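Local structure of putative isochorismatase (Burkholderia xenovorans, 3OQP) at residues Gln15-Thr20 with Ser62-Arg67; Ile53-Ala58 with Ala72-Val77; Gly21-Glu26 with Gly145-Glu150; Ser32-Ile37 with Thr115-His120. The protein is probably a hydrolase of the isochorismatase family, related to the nicotinamidases, though its own substrate is not established. All coordinates share one frame; numbering follows the deposited sequence.

Interaction 1 (Gln15-Thr20 with Ser62-Arg67)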
loop_
_atom_site.group_PDB
_atom_site.type_symbol
_atom_site.label_atom_id
_atom_site.label_comp_id
_atom_site.label_asym_id
_atom_site.label_seq_id
_atom_site.Cartn_x
_atom_site.Cartn_y
_atom_site.Cartn_z
ATOM N N GLN A 15 -0.272 19.860 4.906
ATOM C CA GLN A 15 -1.365 20.807 4.928
ATOM C C GLN A 15 -1.996 20.932 6.282
ATOM O O GLN A 15 -1.874 20.039 7.156
ATOM C CB GLN A 15 -2.383 20.313 3.899
ATOM C CG GLN A 15 -1.927 20.502 2.439
ATOM C CD GLN A 15 -2.739 19.728 1.423
ATOM O OE1 GLN A 15 -2.379 18.627 1.002
ATOM N NE2 GLN A 15 -3.856 20.308 1.009
ATOM N N ASN A 16 -2.627 22.088 6.542
ATOM C CA ASN A 16 -3.127 22.395 7.860
ATOM C C ASN A 16 -4.153 21.429 8.385
ATOM O O ASN A 16 -4.213 21.243 9.620
ATOM C CB ASN A 16 -3.744 23.799 7.877
ATOM C CG ASN A 16 -2.721 24.889 7.711
ATOM O OD1 ASN A 16 -1.591 24.743 8.189
ATOM N ND2 ASN A 16 -3.109 25.997 7.050
ATOM N N GLU A 17 -4.880 20.718 7.533
ATOM C CA GLU A 17 -5.891 19.772 7.921
ATOM C C GLU A 17 -5.326 18.740 8.879
ATOM O O GLU A 17 -6.025 18.252 9.777
ATOM C CB GLU A 17 -6.469 19.018 6.702
ATOM C CG GLU A 17 -7.790 18.419 6.927
ATOM C CD GLU A 17 -8.864 19.522 6.987
ATOM O OE1 GLU A 17 -9.300 20.020 5.891
ATOM O OE2 GLU A 17 -9.266 19.882 8.130
ATOM N N TYR A 18 -4.062 18.342 8.633
ATOM C CA TYR A 18 -3.364 17.358 9.410
ATOM C C TYR A 18 -2.833 17.850 10.769
ATOM O O TYR A 18 -2.417 17.041 11.632
ATOM C CB TYR A 18 -2.178 16.775 8.628
ATOM C CG TYR A 18 -2.601 15.865 7.496
ATOM C CD1 TYR A 18 -3.348 14.738 7.745
ATOM C CD2 TYR A 18 -2.270 16.155 6.153
ATOM C CE1 TYR A 18 -3.738 13.871 6.715
ATOM C CE2 TYR A 18 -2.583 15.231 5.138
ATOM C CZ TYR A 18 -3.378 14.144 5.413
ATOM O OH TYR A 18 -3.707 13.248 4.429
ATOM N N VAL A 19 -2.812 19.143 10.981
ATOM C CA VAL A 19 -2.188 19.762 12.119
ATOM C C VAL A 19 -3.209 20.464 12.982
ATOM O O VAL A 19 -3.506 20.043 14.096
ATOM C CB VAL A 19 -1.058 20.693 11.664
ATOM C CG1 VAL A 19 -0.290 21.219 12.874
ATOM C CG2 VAL A 19 -0.076 19.992 10.703
ATOM N N THR A 20 -3.796 21.519 12.447
ATOM C CA THR A 20 -4.808 22.319 13.146
ATOM C C THR A 20 -6.220 21.965 12.755
ATOM O O THR A 20 -7.169 22.431 13.398
ATOM C CB THR A 20 -4.562 23.802 12.882
ATOM O OG1 THR A 20 -4.598 24.050 11.476
ATOM C CG2 THR A 20 -3.185 24.244 13.509
ATOM N N SER A 62 -16.202 20.397 0.962
ATOM C CA SER A 62 -15.897 19.023 1.391
ATOM C C SER A 62 -15.524 19.083 2.861
ATOM O O SER A 62 -15.077 20.121 3.339
ATOM C CB SER A 62 -14.735 18.419 0.565
ATOM O OG SER A 62 -15.060 18.375 -0.834
ATOM N N PRO A 63 -15.677 17.982 3.569
ATOM C CA PRO A 63 -15.339 18.087 4.979
ATOM C C PRO A 63 -13.837 18.212 5.283
ATOM O O PRO A 63 -13.478 18.746 6.348
ATOM C CB PRO A 63 -15.925 16.813 5.570
ATOM C CG PRO A 63 -16.937 16.381 4.586
ATOM C CD PRO A 63 -16.417 16.741 3.292
ATOM N N LEU A 64 -13.005 17.752 4.338
ATOM C CA LEU A 64 -11.554 17.770 4.482
ATOM C C LEU A 64 -10.882 18.206 3.191
ATOM O O LEU A 64 -11.331 17.867 2.098
ATOM C CB LEU A 64 -11.020 16.376 4.867
ATOM C CG LEU A 64 -11.476 15.702 6.186
ATOM C CD1 LEU A 64 -10.994 14.250 6.194
ATOM C CD2 LEU A 64 -10.978 16.395 7.444
ATOM N N PHE A 65 -9.809 18.971 3.311
ATOM C CA PHE A 65 -9.015 19.418 2.164
ATOM C C PHE A 65 -9.812 20.231 1.167
ATOM O O PHE A 65 -9.496 20.284 0.012
ATOM C CB PHE A 65 -8.284 18.211 1.483
ATOM C CG PHE A 65 -7.432 17.452 2.427
ATOM C CD1 PHE A 65 -6.205 17.933 2.719
ATOM C CD2 PHE A 65 -7.909 16.333 3.017
ATOM C CE1 PHE A 65 -5.404 17.233 3.644
ATOM C CE2 PHE A 65 -7.150 15.647 3.951
ATOM C CZ PHE A 65 -5.894 16.105 4.246
ATOM N N ALA A 66 -10.830 20.924 1.649
ATOM C CA ALA A 66 -11.703 21.651 0.717
ATOM C C ALA A 66 -10.999 22.844 0.125
ATOM O O ALA A 66 -10.439 23.668 0.832
ATOM C CB ALA A 66 -12.947 22.120 1.415
ATOM N N ARG A 67 -11.024 22.932 -1.194
ATOM C CA ARG A 67 -10.564 24.138 -1.886
ATOM C C ARG A 67 -11.032 25.432 -1.212
ATOM O O ARG A 67 -12.222 25.600 -0.880
ATOM C CB ARG A 67 -11.044 24.123 -3.330
ATOM C CG ARG A 67 -10.120 23.332 -4.242
ATOM C CD ARG A 67 -10.619 23.318 -5.688
ATOM N NE ARG A 67 -10.016 22.200 -6.420
ATOM C CZ ARG A 67 -8.764 22.164 -6.874
ATOM N NH1 ARG A 67 -7.944 23.188 -6.676
ATOM N NH2 ARG A 67 -8.330 21.089 -7.541
HETATM O O HOH W 1 -11.104 21.603 4.694
#

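Interaction 2 (Ile53-Ala58 with Ala72-Val77)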
loop_
_atom_site.group_PDB
_atom_site.type_symbol
_atom_site.label_atom_id
_atom_site.label_comp_id
_atom_site.label_asym_id
_atom_site.label_seq_id
_atom_site.Cartn_x
_atom_site.Cartn_y
_atom_site.Cartn_z
ATOM N N ILE A 53 6.821 19.729 -3.874
ATOM C CA ILE A 53 5.701 19.865 -2.979
ATOM C C ILE A 53 4.436 19.336 -3.659
ATOM O O ILE A 53 4.138 19.672 -4.796
ATOM C CB ILE A 53 5.495 21.362 -2.627
ATOM C CG1 ILE A 53 6.727 21.949 -1.955
ATOM C CG2 ILE A 53 4.225 21.607 -1.795
ATOM C CD1 ILE A 53 7.216 21.229 -0.771
ATOM N N VAL A 54 3.657 18.558 -2.914
ATOM C CA VAL A 54 2.379 17.994 -3.362
ATOM C C VAL A 54 1.295 18.589 -2.461
ATOM O O VAL A 54 1.465 18.562 -1.222
ATOM C CB VAL A 54 2.367 16.481 -3.279
ATOM C CG1 VAL A 54 1.025 15.919 -3.779
ATOM C CG2 VAL A 54 3.596 15.894 -4.043
ATOM N N GLN A 55 0.193 19.045 -3.059
ATOM C CA GLN A 55 -0.948 19.566 -2.328
ATOM C C GLN A 55 -2.190 18.817 -2.801
ATOM O O GLN A 55 -2.466 18.772 -4.018
ATOM C CB GLN A 55 -1.047 21.078 -2.555
ATOM C CG GLN A 55 -2.113 21.773 -1.730
ATOM C CD GLN A 55 -2.084 23.304 -1.874
ATOM O OE1 GLN A 55 -1.462 23.850 -2.784
ATOM N NE2 GLN A 55 -2.640 23.983 -0.889
ATOM N N ASN A 56 -2.990 18.345 -1.854
ATOM C CA ASN A 56 -4.158 17.530 -2.111
ATOM C C ASN A 56 -5.419 18.405 -1.966
ATOM O O ASN A 56 -5.586 19.044 -0.919
ATOM C CB ASN A 56 -4.214 16.360 -1.131
ATOM C CG ASN A 56 -5.371 15.440 -1.365
ATOM O OD1 ASN A 56 -5.257 14.536 -2.193
ATOM N ND2 ASN A 56 -6.521 15.669 -0.661
ATOM N N PHE A 57 -6.283 18.428 -2.982
ATOM C CA PHE A 57 -7.533 19.124 -2.854
ATOM C C PHE A 57 -8.735 18.226 -3.064
ATOM O O PHE A 57 -8.738 17.347 -3.917
ATOM C CB PHE A 57 -7.602 20.214 -3.918
ATOM C CG PHE A 57 -6.684 21.366 -3.668
ATOM C CD1 PHE A 57 -6.913 22.255 -2.618
ATOM C CD2 PHE A 57 -5.658 21.640 -4.546
ATOM C CE1 PHE A 57 -6.088 23.351 -2.425
ATOM C CE2 PHE A 57 -4.827 22.756 -4.348
ATOM C CZ PHE A 57 -5.052 23.584 -3.288
ATOM N N ALA A 58 -9.794 18.547 -2.317
ATOM C CA ALA A 58 -11.144 18.040 -2.525
ATOM C C ALA A 58 -11.978 19.283 -2.892
ATOM O O ALA A 58 -11.555 20.433 -2.683
ATOM C CB ALA A 58 -11.702 17.418 -1.292
ATOM N N ALA A 72 -6.986 23.149 3.685
ATOM C CA ALA A 72 -6.293 22.748 2.465
ATOM C C ALA A 72 -4.989 23.481 2.221
ATOM O O ALA A 72 -4.201 23.080 1.354
ATOM C CB ALA A 72 -7.215 22.975 1.259
ATOM N N GLU A 73 -4.744 24.563 2.928
ATOM C CA GLU A 73 -3.530 25.295 2.700
ATOM C C GLU A 73 -2.322 24.507 3.223
ATOM O O GLU A 73 -2.384 23.751 4.201
ATOM C CB GLU A 73 -3.588 26.697 3.299
ATOM C CG GLU A 73 -4.677 27.560 2.617
ATOM C CD GLU A 73 -4.355 27.781 1.137
ATOM O OE1 GLU A 73 -3.342 28.426 0.857
ATOM O OE2 GLU A 73 -5.084 27.281 0.267
ATOM N N LEU A 74 -1.220 24.713 2.539
ATOM C CA LEU A 74 0.053 24.159 2.951
ATOM C C LEU A 74 0.436 24.784 4.286
ATOM O O LEU A 74 0.228 25.964 4.534
ATOM C CB LEU A 74 1.115 24.495 1.903
ATOM C CG LEU A 74 0.975 23.828 0.557
ATOM C CD1 LEU A 74 1.877 24.421 -0.475
ATOM C CD2 LEU A 74 1.298 22.327 0.694
ATOM N N HIS A 75 0.971 23.942 5.158
ATOM C CA HIS A 75 1.420 24.369 6.480
ATOM C C HIS A 75 2.571 25.344 6.321
ATOM O O HIS A 75 3.345 25.220 5.390
ATOM C CB HIS A 75 1.849 23.187 7.291
ATOM C CG HIS A 75 2.154 23.503 8.708
ATOM N ND1 HIS A 75 3.396 23.944 9.114
ATOM C CD2 HIS A 75 1.375 23.464 9.813
ATOM C CE1 HIS A 75 3.381 24.103 10.432
ATOM N NE2 HIS A 75 2.154 23.870 10.872
ATOM N N PRO A 76 2.698 26.340 7.219
ATOM C CA PRO A 76 3.857 27.222 7.168
ATOM C C PRO A 76 5.262 26.603 7.012
ATOM O O PRO A 76 6.117 27.213 6.404
ATOM C CB PRO A 76 3.755 27.985 8.511
ATOM C CG PRO A 76 2.292 28.082 8.740
ATOM C CD PRO A 76 1.753 26.746 8.286
ATOM N N VAL A 77 5.486 25.367 7.460
ATOM C CA VAL A 77 6.773 24.695 7.215
ATOM C C VAL A 77 7.106 24.584 5.727
ATOM O O VAL A 77 8.256 24.719 5.309
ATOM C CB VAL A 77 6.838 23.253 7.846
ATOM C CG1 VAL A 77 7.864 22.404 7.146
ATOM C CG2 VAL A 77 7.167 23.319 9.305
HETATM O O HOH W 2 -1.275 26.793 0.376
#

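Interaction 3 (Gly21-Glu26 with Gly145-Glu150)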
loop_
_atom_site.group_PDB
_atom_site.type_symbol
_atom_site.label_atom_id
_atom_site.label_comp_id
_atom_site.label_asym_id
_atom_site.label_seq_id
_atom_site.Cartn_x
_atom_site.Cartn_y
_atom_site.Cartn_z
ATOM N N GLY A 21 -6.394 21.132 11.714
ATOM C CA GLY A 21 -7.694 20.810 11.194
ATOM C C GLY A 21 -8.302 19.524 11.683
ATOM O O GLY A 21 -8.029 19.076 12.822
ATOM N N ASP A 22 -9.172 18.914 10.868
ATOM C CA ASP A 22 -9.977 17.795 11.337
ATOM C C ASP A 22 -9.532 16.414 10.918
ATOM O O ASP A 22 -10.295 15.463 11.050
ATOM C CB ASP A 22 -11.458 17.983 11.085
ATOM C CG ASP A 22 -12.204 18.127 12.371
ATOM O OD1 ASP A 22 -12.326 17.115 13.112
ATOM O OD2 ASP A 22 -12.608 19.272 12.662
ATOM N N LEU A 23 -8.269 16.292 10.513
ATOM C CA LEU A 23 -7.672 14.962 10.323
ATOM C C LEU A 23 -6.337 14.927 11.038
ATOM O O LEU A 23 -5.303 14.821 10.419
ATOM C CB LEU A 23 -7.579 14.651 8.833
ATOM C CG LEU A 23 -7.183 13.218 8.432
ATOM C CD1 LEU A 23 -8.148 12.190 9.008
ATOM C CD2 LEU A 23 -7.136 13.126 6.883
ATOM N N PRO A 24 -6.361 14.976 12.381
ATOM C CA PRO A 24 -5.111 15.256 13.037
ATOM C C PRO A 24 -4.177 14.067 13.098
ATOM O O PRO A 24 -4.532 13.002 13.608
ATOM C CB PRO A 24 -5.533 15.704 14.439
ATOM C CG PRO A 24 -6.862 15.373 14.578
ATOM C CD PRO A 24 -7.508 15.091 13.286
ATOM N N ILE A 25 -2.974 14.259 12.588
ATOM C CA ILE A 25 -1.939 13.226 12.704
ATOM C C ILE A 25 -1.662 12.892 14.184
ATOM O O ILE A 25 -1.471 13.827 14.991
ATOM C CB ILE A 25 -0.667 13.700 11.992
ATOM C CG1 ILE A 25 -0.863 13.833 10.491
ATOM C CG2 ILE A 25 0.512 12.783 12.341
ATOM C CD1 ILE A 25 -1.090 12.508 9.729
ATOM N N GLU A 26 -1.592 11.603 14.507
ATOM C CA GLU A 26 -1.353 11.151 15.895
ATOM C C GLU A 26 -0.062 10.382 16.091
ATOM O O GLU A 26 0.364 10.282 17.216
ATOM C CB GLU A 26 -2.476 10.297 16.457
ATOM C CG GLU A 26 -3.744 11.066 16.539
ATOM C CD GLU A 26 -4.859 10.346 17.319
ATOM O OE1 GLU A 26 -4.600 9.274 17.948
ATOM O OE2 GLU A 26 -5.977 10.914 17.285
ATOM N N GLY A 145 3.558 10.214 8.915
ATOM C CA GLY A 145 2.681 9.846 10.016
ATOM C C GLY A 145 1.285 9.419 9.619
ATOM O O GLY A 145 0.878 9.587 8.432
ATOM N N SER A 146 0.573 8.906 10.622
ATOM C CA SER A 146 -0.750 8.318 10.472
ATOM C C SER A 146 -1.728 8.864 11.492
ATOM O O SER A 146 -1.357 9.646 12.386
ATOM C CB SER A 146 -0.699 6.776 10.593
ATOM O OG SER A 146 0.080 6.185 9.560
ATOM N N VAL A 147 -2.980 8.485 11.283
ATOM C CA VAL A 147 -4.129 8.812 12.145
ATOM C C VAL A 147 -4.718 7.438 12.511
ATOM O O VAL A 147 -4.517 6.473 11.805
ATOM C CB VAL A 147 -5.200 9.676 11.424
ATOM C CG1 VAL A 147 -4.533 10.927 10.862
ATOM C CG2 VAL A 147 -5.957 8.907 10.338
ATOM N N PRO A 148 -5.493 7.338 13.608
ATOM C CA PRO A 148 -6.184 6.064 13.931
ATOM C C PRO A 148 -7.468 5.954 13.077
ATOM O O PRO A 148 -8.067 6.962 12.655
ATOM C CB PRO A 148 -6.499 6.206 15.415
ATOM C CG PRO A 148 -6.774 7.681 15.535
ATOM C CD PRO A 148 -5.677 8.332 14.669
ATOM N N TYR A 149 -7.895 4.721 12.834
ATOM C CA TYR A 149 -9.095 4.449 12.068
ATOM C C TYR A 149 -9.899 3.330 12.781
ATOM O O TYR A 149 -9.324 2.355 13.321
ATOM C CB TYR A 149 -8.776 3.846 10.691
ATOM C CG TYR A 149 -8.221 4.766 9.636
ATOM C CD1 TYR A 149 -8.542 6.088 9.558
ATOM C CD2 TYR A 149 -7.518 4.231 8.581
ATOM C CE1 TYR A 149 -8.084 6.889 8.514
ATOM C CE2 TYR A 149 -7.052 5.026 7.509
ATOM C CZ TYR A 149 -7.343 6.358 7.490
ATOM O OH TYR A 149 -6.837 7.126 6.467
ATOM N N GLU A 150 -11.195 3.482 12.743
ATOM C CA GLU A 150 -12.091 2.407 13.104
ATOM C C GLU A 150 -13.236 2.391 12.109
ATOM O O GLU A 150 -13.864 3.416 11.855
ATOM C CB GLU A 150 -12.599 2.545 14.558
ATOM C CG GLU A 150 -13.290 1.266 15.032
ATOM C CD GLU A 150 -13.616 1.248 16.528
ATOM O OE1 GLU A 150 -13.332 2.250 17.238
ATOM O OE2 GLU A 150 -14.175 0.217 16.951
#

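Interaction 4 (Ser32-Ile37 with Thr115-His120)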
loop_
_atom_site.group_PDB
_atom_site.type_symbol
_atom_site.label_atom_id
_atom_site.label_comp_id
_atom_site.label_asym_id
_atom_site.label_seq_id
_atom_site.Cartn_x
_atom_site.Cartn_y
_atom_site.Cartn_z
ATOM N N SER A 32 6.842 16.827 15.911
ATOM C CA SER A 32 8.163 16.216 15.651
ATOM C C SER A 32 8.362 15.902 14.163
ATOM O O SER A 32 9.468 15.960 13.621
ATOM C CB SER A 32 8.402 14.926 16.466
ATOM O OG SER A 32 7.703 13.761 15.963
ATOM N N SER A 33 7.313 15.437 13.519
ATOM C CA SER A 33 7.431 15.200 12.061
ATOM C C SER A 33 7.478 16.476 11.248
ATOM O O SER A 33 8.240 16.543 10.288
ATOM C CB SER A 33 6.386 14.212 11.552
ATOM O OG SER A 33 5.065 14.683 11.770
ATOM N N LEU A 34 6.715 17.495 11.646
ATOM C CA LEU A 34 6.820 18.778 10.941
ATOM C C LEU A 34 8.239 19.308 11.010
ATOM O O LEU A 34 8.766 19.788 9.990
ATOM C CB LEU A 34 5.851 19.821 11.516
ATOM C CG LEU A 34 4.397 19.629 11.159
ATOM C CD1 LEU A 34 3.516 20.481 12.063
ATOM C CD2 LEU A 34 4.108 19.974 9.685
ATOM N N ALA A 35 8.865 19.212 12.184
ATOM C CA ALA A 35 10.231 19.691 12.334
ATOM C C ALA A 35 11.207 18.913 11.445
ATOM O O ALA A 35 12.128 19.492 10.878
ATOM C CB ALA A 35 10.657 19.647 13.799
ATOM N N ASN A 36 10.981 17.611 11.308
ATOM C CA ASN A 36 11.874 16.811 10.492
ATOM C C ASN A 36 11.699 17.020 9.016
ATOM O O ASN A 36 12.634 17.001 8.247
ATOM C CB ASN A 36 11.716 15.337 10.856
ATOM C CG ASN A 36 12.389 14.996 12.154
ATOM O OD1 ASN A 36 13.376 15.660 12.542
ATOM N ND2 ASN A 36 11.837 14.061 12.868
ATOM N N ILE A 37 10.460 17.282 8.619
ATOM C CA ILE A 37 10.117 17.693 7.219
ATOM C C ILE A 37 10.934 18.941 6.911
ATOM O O ILE A 37 11.561 19.044 5.838
ATOM C CB ILE A 37 8.584 17.926 6.991
ATOM C CG1 ILE A 37 7.842 16.574 6.979
ATOM C CG2 ILE A 37 8.277 18.631 5.672
ATOM C CD1 ILE A 37 6.370 16.624 7.301
ATOM N N THR A 115 8.439 12.076 2.230
ATOM C CA THR A 115 8.045 12.668 3.489
ATOM C C THR A 115 6.585 13.173 3.324
ATOM O O THR A 115 6.057 13.304 2.194
ATOM C CB THR A 115 8.960 13.861 3.879
ATOM O OG1 THR A 115 8.801 14.922 2.914
ATOM C CG2 THR A 115 10.405 13.403 4.034
ATOM N N GLY A 116 5.988 13.478 4.437
ATOM C CA GLY A 116 4.653 14.000 4.481
ATOM C C GLY A 116 3.634 12.922 4.839
ATOM O O GLY A 116 3.972 11.881 5.391
ATOM N N TYR A 117 2.380 13.249 4.589
ATOM C CA TYR A 117 1.247 12.540 5.145
ATOM C C TYR A 117 0.242 12.115 4.087
ATOM O O TYR A 117 0.072 12.786 3.074
ATOM C CB TYR A 117 0.497 13.471 6.126
ATOM C CG TYR A 117 1.385 14.159 7.159
ATOM C CD1 TYR A 117 2.168 13.448 8.047
ATOM C CD2 TYR A 117 1.492 15.538 7.172
ATOM C CE1 TYR A 117 3.002 14.129 8.963
ATOM C CE2 TYR A 117 2.274 16.223 8.100
ATOM C CZ TYR A 117 3.049 15.507 8.997
ATOM O OH TYR A 117 3.876 16.228 9.858
HETATM N N MSE A 118 -0.535 11.050 4.335
HETATM C CA MSE A 118 -0.365 10.124 5.436
HETATM C C MSE A 118 0.464 8.926 4.979
HETATM O O MSE A 118 0.403 8.479 3.840
HETATM C CB MSE A 118 -1.664 9.562 5.927
HETATM C CG MSE A 118 -2.532 10.670 6.464
HETATM SE SE MSE A 118 -4.376 10.089 7.044
HETATM C CE MSE A 118 -5.080 9.916 5.377
ATOM N N THR A 119 1.189 8.327 5.918
ATOM C CA THR A 119 2.030 7.096 5.761
ATOM C C THR A 119 1.303 6.040 4.891
ATOM O O THR A 119 1.817 5.542 3.887
ATOM C CB THR A 119 2.397 6.481 7.089
ATOM O OG1 THR A 119 3.263 7.410 7.723
ATOM C CG2 THR A 119 3.055 5.157 6.866
ATOM N N HIS A 120 0.088 5.717 5.298
ATOM C CA HIS A 120 -0.707 4.604 4.792
ATOM C C HIS A 120 -1.614 4.895 3.600
ATOM O O HIS A 120 -2.291 3.965 3.156
ATOM C CB HIS A 120 -1.513 4.067 5.979
ATOM C CG HIS A 120 -2.413 5.098 6.529
ATOM N ND1 HIS A 120 -1.989 5.997 7.490
ATOM C CD2 HIS A 120 -3.686 5.410 6.221
ATOM C CE1 HIS A 120 -2.986 6.874 7.684
ATOM N NE2 HIS A 120 -4.033 6.515 6.944
#

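Interaction 1 (Gln15-Thr20 with Ser62-Arg67)
Glu17 and Tyr18 hold the ring of Phe65 from two directions, and this is the tightly packed part of the contact. Glu17 CB sits over one face of the ring, 4.0 Å from its centroid and 26° off the normal, a CH-pi contact. The end of the ring meets Tyr18: Phe65 CZ lies 3.4 Å from Tyr18 CZ, over a face of the tyrosine, while Tyr18 stands at the edge of the phenylalanine. The planes are inclined at 59°, an oblique pair. Gln15 NE2 comes to another part of the Phe65 edge, 3.8 Å from CD1, but its hydrogen bonds go to the carbonyls of Ala72 and Asn56. Both segments are loops that follow parallel strands of the central sheet, 7-12 and 51-56, at the C-terminal ends of the strands, where active sites of such folds usually lie. A tetraethylene glycol molecule, probably from the crystallisation liquor, lies about 4 Å from the Phe65 side chain. The polar grip comes from Glu17. With CG anti to the backbone N and a bend at the next bond, its carboxylate turns back to Phe65, where N donates to OE1 at 2.8 Å with an angle of 168°, meeting it on the anti side and somewhat out of the carboxylate plane. The other oxygen, OE2, accepts from Asp22 N. Packing is looser towards Pro63 and Leu64: Leu64 CD2 touches Glu17 CD at 3.8 Å, and Tyr198 of the second subunit packs on Pro63 and Leu64. At the OE1 end of the carboxylate a water donates to Glu17 OE1 at 2.7 Å and accepts from Ala66 N.

Interaction 2 (Ile53-Ala58 with Ala72-Val77)
Gln55 makes the one direct hydrogen bond between these segments, NE2 donating to Ala72 O at 2.9 Å with an angle of 164°. The acceptor lies almost in the plane of the Gln55 amide, whereas the donor is tilted 28° from the plane of the Ala72 carbonyl. An extended side chain, with CG anti to the backbone N (chi1 -174°), carries the amide from strand 51-56 to the loop before helix 76-79. A water that donates to Glu73 OE1 at 2.7 Å and accepts from Leu74 N reaches Gln55 NE2 only by a weak bond.

Apolar contacts lie to either side along the strand. Both methyls of Leu74 approach Ile53 CG2, CD1 at 3.9 Å, and Leu74 CG rests near the Gln55 amide. Further on, Ala72 CB reaches Phe57 CE1, also at 3.9 Å and oblique to the ring.

The segments belong to a beta-alpha-beta unit completed by strand 85-89, whose Tyr86 hydroxyl is bonded to Gln55 OE1. Ala72 O also accepts from Gln15 NE2. With both ends of the Gln55 amide engaged, its rotation is fixed, and the Ala72 carbonyl is gripped by two side-chain amides.

Interaction 3 (Gly21-Glu26 with Gly145-Glu150)
Glu26 meets Pro148 along its whole side chain. CB starts 4.2 Å from Pro148 CD, CG closes to 3.8 Å, and the carboxylate carbon CD comes nearest, 3.4 Å from the same proline atom. At the tip, both oxygens lie beside the proline ring, OE1 at 3.6 Å from Pro148 CG. The chain is extended beyond CG (chi2 -170°) and crosses the proline at about a right angle, with the carboxylate against Pro148 CG and CD. Ala158 of helix 158-173 touches both residues.

The backbone link is Glu26 N to Ser146 O, 2.9 Å and 163°, in the carbonyl plane. Next to this bond along the chain, Val147 CG1 packs against Pro24 O at 3.4 Å and against Ile25, whose CD1 reaches Gly145 O at 3.8 Å.

The contact joins the loop before helix 30-47 to the segment entering strand 149-151, next to the subunit interface: Pro148 O accepts from Asn201 of the second subunit. Ser146 OG and Tyr149 OH are bonded to the two ring nitrogens of His120. The Glu26 carboxylate makes only van der Waals contact across these segments, implying that the link between the two is one backbone hydrogen bond plus van der Waals packing, with no charge pair.

Interaction 4 (Ser32-Ile37 with Thr115-His120)
Helix 30-47 packs here against the turn that leaves the central strand 111-115, part of the core of the alpha/beta fold and close to the modified cysteine, a 3-sulfinoalanine at position 122, whose OD2 accepts from Met118 N. The chain turns a corner at Gly116, and the peptide between Tyr117 and the selenomethionine Met118 is cis. Tyr117 carries the contact. Its OH donates to Ser33 OG at 2.7 Å, and OG sits at the edge of the ring, in its plane. Ser33 OG stands between its own backbone N and carbonyl carbon (chi1 61°), which turns it from the helix to the phenol; it also has a weak hydrogen bond to Val30 O.

Two aliphatic side chains flank the same hydroxyl. Ile37 CD1, one helical turn on from Ser33, lies 3.6 Å from Tyr117 OH and 3.9 Å from CZ, obliquely to the ring, while Leu34 CG is 3.7 Å from OH and its CD2 lies near the ring plane. The same Ile37 CD1 also comes within 4.2 Å of Gly116 CA, and Ile37 CG1 within 4.3 Å of Thr115 CB. The Thr115 hydroxyl is bonded to Ile10 O of the neighbouring strand, and the ring of Tyr18 meets that of Tyr117 with planes at about 55°.

All six touching residues are buried. A buried phenol proton is therefore satisfied by a serine of the helix, and the in-plane bond fixes the end of the ring within otherwise apolar packing.

Overall arrangement
Following the chain from the N terminus, the loop after strand 7-12 supplies first segments to interactions 1 and 3, and helix 30-47 supplies that of interaction 4. Interaction 1 closes first, at 62-67; interaction 2, opened on strand 51-56, closes at 72-77, so these two cross, and they touch through Asn16 N and Glu73 O. Interaction 4 closes at 115-120 and interaction 3 last, at 145-150. Interaction 2 therefore lies within the spans of both 3 and 4, and 4 within 3, whereas 1 crosses all the others. Gly145 O meets Thr119 N, joining 3 to 4, and Val19 packs on Leu34 of helix 30-47. Interactions 1, 3 and 4 touch the second subunit.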